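Local coordinates for protein aminotransferase, class III (Deinococcus radiodurans, PDB 3I4J) that probably transfers amino groups between substrates with pyridoxal phosphate as its cofactor, at residues C[122-127]-C[158-163]; C[177-182]-C[218-223]; C[189-194]-C[224-229]. The protein carries 1 engineered substitution. All blocks are in the same frame, centred on the assembly; numbering follows the deposited sequence.

Contact 1 (C[122-127]-C[158-163])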
loop_
_atom_site.group_PDB
_atom_site.type_symbol
_atom_site.label_atom_id
_atom_site.label_comp_id
_atom_site.label_asym_id
_atom_site.label_seq_id
_atom_site.Cartn_x
_atom_site.Cartn_y
_atom_site.Cartn_z
ATOM N N PHE C 122 14.999 -13.140 18.782
ATOM C CA PHE C 122 13.977 -12.141 18.475
ATOM C C PHE C 122 14.504 -10.768 18.063
ATOM O O PHE C 122 13.776 -9.978 17.464
ATOM C CB PHE C 122 13.055 -11.977 19.686
ATOM C CG PHE C 122 13.689 -11.261 20.848
ATOM C CD1 PHE C 122 13.486 -9.896 21.041
ATOM C CD2 PHE C 122 14.492 -11.949 21.752
ATOM C CE1 PHE C 122 14.071 -9.229 22.114
ATOM C CE2 PHE C 122 15.087 -11.293 22.832
ATOM C CZ PHE C 122 14.876 -9.932 23.017
ATOM N N LYS C 123 15.759 -10.479 18.384
ATOM C CA LYS C 123 16.330 -9.178 18.059
ATOM C C LYS C 123 16.611 -8.953 16.580
ATOM O O LYS C 123 17.038 -9.860 15.864
ATOM C CB LYS C 123 17.621 -8.958 18.852
ATOM C CG LYS C 123 17.422 -9.032 20.356
ATOM C CD LYS C 123 18.746 -8.989 21.108
ATOM C CE LYS C 123 18.525 -9.109 22.609
ATOM N NZ LYS C 123 19.822 -9.161 23.378
ATOM N N VAL C 124 16.357 -7.729 16.125
ATOM C CA VAL C 124 16.619 -7.363 14.744
ATOM C C VAL C 124 17.610 -6.212 14.773
ATOM O O VAL C 124 17.275 -5.093 15.147
ATOM C CB VAL C 124 15.347 -6.904 14.001
ATOM C CG1 VAL C 124 15.705 -6.516 12.565
ATOM C CG2 VAL C 124 14.305 -8.019 13.999
ATOM N N ILE C 125 18.852 -6.505 14.415
ATOM C CA ILE C 125 19.878 -5.482 14.401
ATOM C C ILE C 125 19.726 -4.616 13.165
ATOM O O ILE C 125 19.540 -5.132 12.065
ATOM C CB ILE C 125 21.291 -6.101 14.365
ATOM C CG1 ILE C 125 21.517 -6.948 15.619
ATOM C CG2 ILE C 125 22.344 -4.991 14.254
ATOM C CD1 ILE C 125 22.794 -7.761 15.592
ATOM N N THR C 126 19.766 -3.300 13.361
ATOM C CA THR C 126 19.719 -2.359 12.255
ATOM C C THR C 126 20.919 -1.439 12.452
ATOM O O THR C 126 21.547 -1.447 13.509
ATOM C CB THR C 126 18.392 -1.555 12.192
ATOM O OG1 THR C 126 18.156 -0.889 13.434
ATOM C CG2 THR C 126 17.230 -2.503 11.879
ATOM N N ARG C 127 21.230 -0.639 11.449
ATOM C CA ARG C 127 22.416 0.207 11.507
ATOM C C ARG C 127 22.147 1.705 11.433
ATOM O O ARG C 127 21.313 2.157 10.651
ATOM C CB ARG C 127 23.337 -0.213 10.359
ATOM C CG ARG C 127 24.724 0.399 10.337
ATOM C CD ARG C 127 25.456 -0.090 9.083
ATOM N NE ARG C 127 24.729 0.312 7.878
ATOM C CZ ARG C 127 24.916 -0.202 6.667
ATOM N NH1 ARG C 127 25.819 -1.153 6.470
ATOM N NH2 ARG C 127 24.188 0.235 5.647
ATOM N N GLU C 158 14.399 -3.579 23.588
ATOM C CA GLU C 158 15.592 -4.420 23.533
ATOM C C GLU C 158 15.680 -5.252 22.260
ATOM O O GLU C 158 16.721 -5.841 21.968
ATOM C CB GLU C 158 15.637 -5.357 24.748
ATOM C CG GLU C 158 15.662 -4.641 26.088
ATOM C CD GLU C 158 14.281 -4.471 26.691
ATOM O OE1 GLU C 158 13.363 -4.007 25.983
ATOM O OE2 GLU C 158 14.118 -4.799 27.885
ATOM N N ALA C 159 14.593 -5.296 21.498
ATOM C CA ALA C 159 14.567 -6.077 20.267
ATOM C C ALA C 159 15.236 -5.359 19.106
ATOM O O ALA C 159 15.435 -5.945 18.039
ATOM C CB ALA C 159 13.117 -6.417 19.896
ATOM N N TRP C 160 15.599 -4.097 19.310
ATOM C CA TRP C 160 16.194 -3.327 18.230
ATOM C C TRP C 160 17.553 -2.698 18.503
ATOM O O TRP C 160 17.683 -1.477 18.565
ATOM C CB TRP C 160 15.195 -2.258 17.765
ATOM C CG TRP C 160 13.876 -2.849 17.365
ATOM C CD1 TRP C 160 12.824 -3.149 18.189
ATOM C CD2 TRP C 160 13.509 -3.323 16.062
ATOM N NE1 TRP C 160 11.833 -3.785 17.480
ATOM C CE2 TRP C 160 12.227 -3.906 16.173
ATOM C CE3 TRP C 160 14.143 -3.315 14.812
ATOM C CZ2 TRP C 160 11.565 -4.476 15.080
ATOM C CZ3 TRP C 160 13.484 -3.882 13.725
ATOM C CH2 TRP C 160 12.208 -4.455 13.868
ATOM N N PRO C 161 18.592 -3.536 18.664
ATOM C CA PRO C 161 19.944 -3.034 18.921
ATOM C C PRO C 161 20.466 -2.327 17.669
ATOM O O PRO C 161 20.062 -2.648 16.555
ATOM C CB PRO C 161 20.726 -4.300 19.262
ATOM C CG PRO C 161 20.027 -5.355 18.476
ATOM C CD PRO C 161 18.565 -5.008 18.668
ATOM N N LYS C 162 21.364 -1.370 17.862
ATOM C CA LYS C 162 21.908 -0.605 16.749
ATOM C C LYS C 162 23.390 -0.824 16.486
ATOM O O LYS C 162 24.200 -0.842 17.411
ATOM C CB LYS C 162 21.660 0.886 16.990
ATOM C CG LYS C 162 20.184 1.283 16.941
ATOM C CD LYS C 162 19.645 1.168 15.527
ATOM C CE LYS C 162 18.233 1.733 15.409
ATOM N NZ LYS C 162 17.768 1.756 13.986
ATOM N N LEU C 163 23.728 -0.987 15.211
ATOM C CA LEU C 163 25.107 -1.169 14.779
ATOM C C LEU C 163 25.591 0.222 14.368
ATOM O O LEU C 163 24.818 1.021 13.827
ATOM C CB LEU C 163 25.176 -2.107 13.567
ATOM C CG LEU C 163 26.573 -2.418 13.022
ATOM C CD1 LEU C 163 27.297 -3.324 14.017
ATOM C CD2 LEU C 163 26.471 -3.103 11.660
HETATM O O HOH W 1 17.530 -2.399 15.419
#
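Two partners grip Thr-126 OG1: the ammonium of Lys-162 donates to it from NZ at 2.7 Å, and the hydroxyl donates to a water 2.6 Å from OG1. That water passes its protons to Val-124 O at 2.7 Å and Pro-161 O at 2.8 Å, beside the direct bond from Thr-126 N to Pro-161 O (3.3 Å). With OG1 between the backbone N and the carbonyl carbon (chi1 55°), the hydroxyl reaches both partners. Val-124 N to Ala-159 O and Leu-163 N to Thr-126 O are further backbone bonds, the latter within a short parallel ladder. Trp-160 lays a face of its six-membered ring over Val-124 CB, 4.0 Å from the ring centroid in a CH-pi contact, while Thr-126 CG2 sits at the ring edge. With an alanine here the indole is gone, which would probably leave a gap over Val-124 and Leu-154 O in need of another donor. The Ile-125 and Pro-161 side chains cross at about a right angle, Ile-125 CG1 3.6 Å from Pro-161 CG. Strand 162-163 ends the mixed sheet; strand 191-196 flanks 123-127 across from it, helix 178-186 packs on Ile-125, and helix 98-115 meets Trp-160 through Val-106.

Contact 2 (C[177-182]-C[218-223])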
loop_
_atom_site.group_PDB
_atom_site.type_symbol
_atom_site.label_atom_id
_atom_site.label_comp_id
_atom_site.label_asym_id
_atom_site.label_seq_id
_atom_site.Cartn_x
_atom_site.Cartn_y
_atom_site.Cartn_z
ATOM N N GLU C 177 33.446 -5.979 11.214
ATOM C CA GLU C 177 33.648 -6.740 12.443
ATOM C C GLU C 177 32.871 -6.135 13.608
ATOM O O GLU C 177 32.685 -6.772 14.642
ATOM C CB GLU C 177 35.143 -6.827 12.775
ATOM C CG GLU C 177 35.843 -7.937 12.008
ATOM C CD GLU C 177 35.422 -9.318 12.479
ATOM O OE1 GLU C 177 35.378 -10.249 11.649
ATOM O OE2 GLU C 177 35.145 -9.479 13.686
ATOM N N GLY C 178 32.408 -4.903 13.435
ATOM C CA GLY C 178 31.625 -4.279 14.481
ATOM C C GLY C 178 30.368 -5.099 14.728
ATOM O O GLY C 178 29.805 -5.071 15.824
ATOM N N LEU C 179 29.931 -5.840 13.710
ATOM C CA LEU C 179 28.734 -6.666 13.835
ATOM C C LEU C 179 28.995 -7.831 14.781
ATOM O O LEU C 179 28.123 -8.207 15.570
ATOM C CB LEU C 179 28.284 -7.187 12.461
ATOM C CG LEU C 179 27.056 -8.110 12.448
ATOM C CD1 LEU C 179 25.868 -7.417 13.108
ATOM C CD2 LEU C 179 26.717 -8.497 11.012
ATOM N N ARG C 180 30.190 -8.411 14.707
ATOM C CA ARG C 180 30.514 -9.514 15.600
ATOM C C ARG C 180 30.523 -8.984 17.033
ATOM O O ARG C 180 29.994 -9.622 17.938
ATOM C CB ARG C 180 31.885 -10.120 15.276
ATOM C CG ARG C 180 32.173 -11.384 16.090
ATOM C CD ARG C 180 33.641 -11.789 16.011
ATOM N NE ARG C 180 34.096 -11.933 14.632
ATOM C CZ ARG C 180 33.948 -13.029 13.894
ATOM N NH1 ARG C 180 33.355 -14.105 14.394
ATOM N NH2 ARG C 180 34.393 -13.043 12.646
ATOM N N ALA C 181 31.114 -7.806 17.222
ATOM C CA ALA C 181 31.196 -7.189 18.542
ATOM C C ALA C 181 29.809 -6.962 19.143
ATOM O O ALA C 181 29.588 -7.215 20.328
ATOM C CB ALA C 181 31.956 -5.860 18.454
ATOM N N LEU C 182 28.881 -6.478 18.324
ATOM C CA LEU C 182 27.520 -6.232 18.797
ATOM C C LEU C 182 26.836 -7.552 19.143
ATOM O O LEU C 182 26.147 -7.667 20.156
ATOM C CB LEU C 182 26.708 -5.491 17.726
ATOM C CG LEU C 182 25.235 -5.245 18.077
ATOM C CD1 LEU C 182 25.141 -4.543 19.417
ATOM C CD2 LEU C 182 24.573 -4.404 16.986
ATOM N N ARG C 218 28.133 -10.982 5.587
ATOM C CA ARG C 218 27.517 -12.241 5.163
ATOM C C ARG C 218 28.078 -13.409 5.979
ATOM O O ARG C 218 27.329 -14.249 6.483
ATOM C CB ARG C 218 27.779 -12.473 3.671
ATOM C CG ARG C 218 27.346 -13.839 3.129
ATOM C CD ARG C 218 25.833 -13.985 3.056
ATOM N NE ARG C 218 25.241 -14.422 4.314
ATOM C CZ ARG C 218 23.933 -14.566 4.512
ATOM N NH1 ARG C 218 23.080 -14.300 3.530
ATOM N NH2 ARG C 218 23.479 -14.986 5.684
ATOM N N ASP C 219 29.400 -13.444 6.107
ATOM C CA ASP C 219 30.074 -14.501 6.853
ATOM C C ASP C 219 29.739 -14.472 8.338
ATOM O O ASP C 219 29.471 -15.510 8.938
ATOM C CB ASP C 219 31.591 -14.407 6.652
ATOM C CG ASP C 219 32.016 -14.767 5.240
ATOM O OD1 ASP C 219 31.223 -15.405 4.517
ATOM O OD2 ASP C 219 33.155 -14.423 4.853
ATOM N N ILE C 220 29.753 -13.287 8.940
ATOM C CA ILE C 220 29.420 -13.172 10.353
ATOM C C ILE C 220 27.986 -13.657 10.594
ATOM O O ILE C 220 27.706 -14.331 11.589
ATOM C CB ILE C 220 29.560 -11.706 10.842
ATOM C CG1 ILE C 220 31.031 -11.300 10.834
ATOM C CG2 ILE C 220 28.980 -11.553 12.241
ATOM C CD1 ILE C 220 31.881 -12.134 11.747
ATOM N N CYS C 221 27.082 -13.317 9.680
ATOM C CA CYS C 221 25.691 -13.734 9.809
ATOM C C CYS C 221 25.577 -15.253 9.713
ATOM O O CYS C 221 24.823 -15.874 10.463
ATOM C CB CYS C 221 24.821 -13.063 8.735
ATOM S SG CYS C 221 24.485 -11.290 9.055
ATOM N N ASP C 222 26.332 -15.856 8.802
ATOM C CA ASP C 222 26.301 -17.308 8.658
ATOM C C ASP C 222 26.809 -17.999 9.924
ATOM O O ASP C 222 26.234 -18.993 10.374
ATOM C CB ASP C 222 27.140 -17.752 7.455
ATOM C CG ASP C 222 26.488 -17.404 6.125
ATOM O OD1 ASP C 222 25.261 -17.176 6.103
ATOM O OD2 ASP C 222 27.202 -17.378 5.100
ATOM N N GLU C 223 27.886 -17.474 10.499
ATOM C CA GLU C 223 28.450 -18.055 11.714
ATOM C C GLU C 223 27.483 -17.954 12.879
ATOM O O GLU C 223 27.333 -18.901 13.650
ATOM C CB GLU C 223 29.757 -17.354 12.100
ATOM C CG GLU C 223 30.912 -17.639 11.169
ATOM C CD GLU C 223 32.217 -17.016 11.636
ATOM O OE1 GLU C 223 33.207 -17.103 10.888
ATOM O OE2 GLU C 223 32.257 -16.446 12.747
#
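Arg-180 and Glu-223 join the two helices by a salt bridge, part of a small ionic network. Arg-180 NH1 donates to Glu-223 OE2 at 3.1 Å, close to the guanidinium plane. The oxygen is met on its syn side, with the donor 20° out of the carboxylate plane; the two flat groups are turned 49° from each other. On the same guanidinium, NE donates to Glu-177 OE2 at 2.8 Å, almost exactly in plane and onto that oxygen's syn lone pair. A bond from NH2 to Glu-177 OE1 is also modelled, though the position of NH2 is less certain. Glu-177 OE1 has a further salt bridge to Arg-216. The arginine chain leaves the helix with CG opposite the backbone N and bends at its third torsion, which turns the guanidinium across toward helix 213-224.

The apolar part centres on Ile-220, which points at the other helix. Its CG2 lies 3.9 Å from Leu-179 CG, the two side chains sliding past each other in opposite directions. Leu-179 CD2 goes on to Cys-221 SG at 4.1 Å. Ile-220 CD1 lies over a face of the Arg-180 guanidinium, but it is modelled too close to NH2 for that spacing to be trusted.

The helices run in the same sense: the axes of the short segments 178-182 and 218-223 come within 9.9 Å, at 26°. Leu-179 and Cys-221 also touch the sheet they pack on, through Ile-125 and Phe-228 respectively. The chemistry is therefore split: aliphatic carbon and sulfur fill the buried side next to the strands, while the more exposed side sets one arginine between two glutamates. Their charges are balanced by Arg-180 and, for Glu-177, by Arg-216 as well, and the bonds from NE and NH1 probably limit rotation of the guanidinium.

Contact 3 (C[189-194]-C[224-229])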
loop_
_atom_site.group_PDB
_atom_site.type_symbol
_atom_site.label_atom_id
_atom_site.label_comp_id
_atom_site.label_asym_id
_atom_site.label_seq_id
_atom_site.Cartn_x
_atom_site.Cartn_y
_atom_site.Cartn_z
ATOM N N GLU C 189 22.454 -15.806 20.518
ATOM C CA GLU C 189 21.290 -16.676 20.617
ATOM C C GLU C 189 19.991 -15.901 20.812
ATOM O O GLU C 189 18.907 -16.484 20.807
ATOM C CB GLU C 189 21.473 -17.689 21.758
ATOM C CG GLU C 189 21.412 -17.126 23.183
ATOM C CD GLU C 189 22.582 -16.213 23.544
ATOM O OE1 GLU C 189 23.665 -16.338 22.931
ATOM O OE2 GLU C 189 22.417 -15.378 24.459
ATOM N N THR C 190 20.099 -14.589 20.989
ATOM C CA THR C 190 18.909 -13.759 21.173
ATOM C C THR C 190 18.610 -12.964 19.904
ATOM O O THR C 190 17.607 -12.254 19.831
ATOM C CB THR C 190 19.091 -12.759 22.337
ATOM O OG1 THR C 190 20.091 -11.786 21.993
ATOM C CG2 THR C 190 19.524 -13.493 23.606
ATOM N N VAL C 191 19.472 -13.099 18.902
ATOM C CA VAL C 191 19.305 -12.354 17.654
ATOM C C VAL C 191 18.675 -13.120 16.496
ATOM O O VAL C 191 19.096 -14.224 16.150
ATOM C CB VAL C 191 20.656 -11.779 17.178
ATOM C CG1 VAL C 191 20.460 -10.943 15.919
ATOM C CG2 VAL C 191 21.268 -10.944 18.281
ATOM N N ALA C 192 17.677 -12.498 15.874
ATOM C CA ALA C 192 16.986 -13.108 14.753
ATOM C C ALA C 192 17.542 -12.668 13.405
ATOM O O ALA C 192 17.628 -13.464 12.472
ATOM C CB ALA C 192 15.489 -12.783 14.823
ATOM N N ALA C 193 17.929 -11.403 13.289
ATOM C CA ALA C 193 18.418 -10.921 12.003
ATOM C C ALA C 193 19.215 -9.632 12.067
ATOM O O ALA C 193 19.325 -8.994 13.112
ATOM C CB ALA C 193 17.223 -10.721 11.050
ATOM N N PHE C 194 19.778 -9.282 10.916
ATOM C CA PHE C 194 20.515 -8.042 10.726
ATOM C C PHE C 194 19.972 -7.499 9.420
ATOM O O PHE C 194 20.027 -8.179 8.387
ATOM C CB PHE C 194 22.022 -8.268 10.578
ATOM C CG PHE C 194 22.765 -7.047 10.093
ATOM C CD1 PHE C 194 22.722 -5.855 10.815
ATOM C CD2 PHE C 194 23.472 -7.076 8.895
ATOM C CE1 PHE C 194 23.369 -4.706 10.349
ATOM C CE2 PHE C 194 24.122 -5.933 8.422
ATOM C CZ PHE C 194 24.069 -4.747 9.151
ATOM N N ALA C 224 26.822 -16.803 13.000
ATOM C CA ALA C 224 25.882 -16.566 14.089
ATOM C C ALA C 224 24.520 -17.226 13.874
ATOM O O ALA C 224 23.748 -17.372 14.817
ATOM C CB ALA C 224 25.703 -15.053 14.303
ATOM N N GLY C 225 24.231 -17.616 12.638
ATOM C CA GLY C 225 22.958 -18.251 12.344
ATOM C C GLY C 225 21.799 -17.269 12.280
ATOM O O GLY C 225 20.653 -17.655 12.510
ATOM N N ILE C 226 22.089 -16.007 11.974
ATOM C CA ILE C 226 21.035 -14.995 11.874
ATOM C C ILE C 226 20.679 -14.697 10.418
ATOM O O ILE C 226 21.479 -14.914 9.510
ATOM C CB ILE C 226 21.429 -13.673 12.589
ATOM C CG1 ILE C 226 22.625 -13.017 11.887
ATOM C CG2 ILE C 226 21.724 -13.963 14.064
ATOM C CD1 ILE C 226 22.972 -11.623 12.410
ATOM N N ILE C 227 19.460 -14.212 10.203
ATOM C CA ILE C 227 18.979 -13.890 8.866
ATOM C C ILE C 227 19.519 -12.537 8.407
ATOM O O ILE C 227 19.383 -11.539 9.111
ATOM C CB ILE C 227 17.425 -13.836 8.839
ATOM C CG1 ILE C 227 16.843 -15.226 9.128
ATOM C CG2 ILE C 227 16.938 -13.324 7.490
ATOM C CD1 ILE C 227 17.133 -16.251 8.055
ATOM N N PHE C 228 20.136 -12.513 7.229
ATOM C CA PHE C 228 20.673 -11.277 6.674
ATOM C C PHE C 228 19.628 -10.711 5.709
ATOM O O PHE C 228 19.294 -11.320 4.684
ATOM C CB PHE C 228 22.003 -11.564 5.963
ATOM C CG PHE C 228 22.620 -10.369 5.278
ATOM C CD1 PHE C 228 22.327 -9.065 5.681
ATOM C CD2 PHE C 228 23.540 -10.558 4.250
ATOM C CE1 PHE C 228 22.946 -7.974 5.066
ATOM C CE2 PHE C 228 24.162 -9.477 3.632
ATOM C CZ PHE C 228 23.866 -8.181 4.041
ATOM N N ILE C 229 19.080 -9.554 6.072
ATOM C CA ILE C 229 18.061 -8.906 5.255
ATOM C C ILE C 229 18.660 -7.689 4.569
ATOM O O ILE C 229 19.196 -6.809 5.231
ATOM C CB ILE C 229 16.866 -8.428 6.119
ATOM C CG1 ILE C 229 16.278 -9.603 6.907
ATOM C CG2 ILE C 229 15.795 -7.811 5.226
ATOM C CD1 ILE C 229 15.254 -9.191 7.964
#
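Ile-226 can be followed outward as it reaches from the loop toward strand 191-196. Ile-226 CB lies 3.8 Å from Ala-192 O. From there the side chain forks. The CG2 branch presses on Val-191, 3.4 Å from its O and 3.8 Å from its CG1. The other branch has CG1 between the backbone N and the carbonyl carbon (chi1 65°), and the extended bond beyond it (chi2 173°) carries CD1 to Phe-194 CB at 3.9 Å. One isoleucine thus spans Val-191 to Phe-194 along strand 191-196.

Beyond it the backbones pair as parallel strands. Phe-194 uses both its N and its O toward strand 227-231: its N donates to Ile-227 O at 2.9 Å, and its O accepts from Ile-229 N at 2.9 Å. Ala-193 and Ile-227 share one face of the sheet, with their CB atoms 3.8 Å apart. On the other face the Phe-194 and Phe-228 side chains run side by side, CD2 of Phe-194 to CD1 of Phe-228 at 3.9 Å, and Phe-194 O sits at the edge of the Phe-228 ring. This is the strand pair of a beta-alpha-beta unit whose helix 213-224 ends in a Schellman motif at Gly-225, with positive phi. Aliphatic and aromatic groups fill the interior, and strand pairing satisfies the backbone polar atoms of Phe-194 buried among them.

Contacts 1 and 3 belong to one mixed sheet: strands 123-127 and 191-196 are neighbours, the contact centres are 10 Å apart, and Lys-123 O to Ala-192 N (2.7 Å) and Ile-125 N to Ala-193 O (2.8 Å) are probable hydrogen bonds. Contact 2 lies in the helical layer packed on one face of this sheet, centred 9 Å from contact 3 and 13 Å from contact 1. Leu-182 CD2 rests 3.6 Å from Ile-125 CG2, and Leu-179 CD2 lies 4.1 Å from Phe-194 CD2. The segments of contacts 2 and 3 alternate along the chain. In fold-type-I aminotransferases the cofactor sits near the carboxyl ends of such strands, so contact 3, at the strand starts, probably lies away from it.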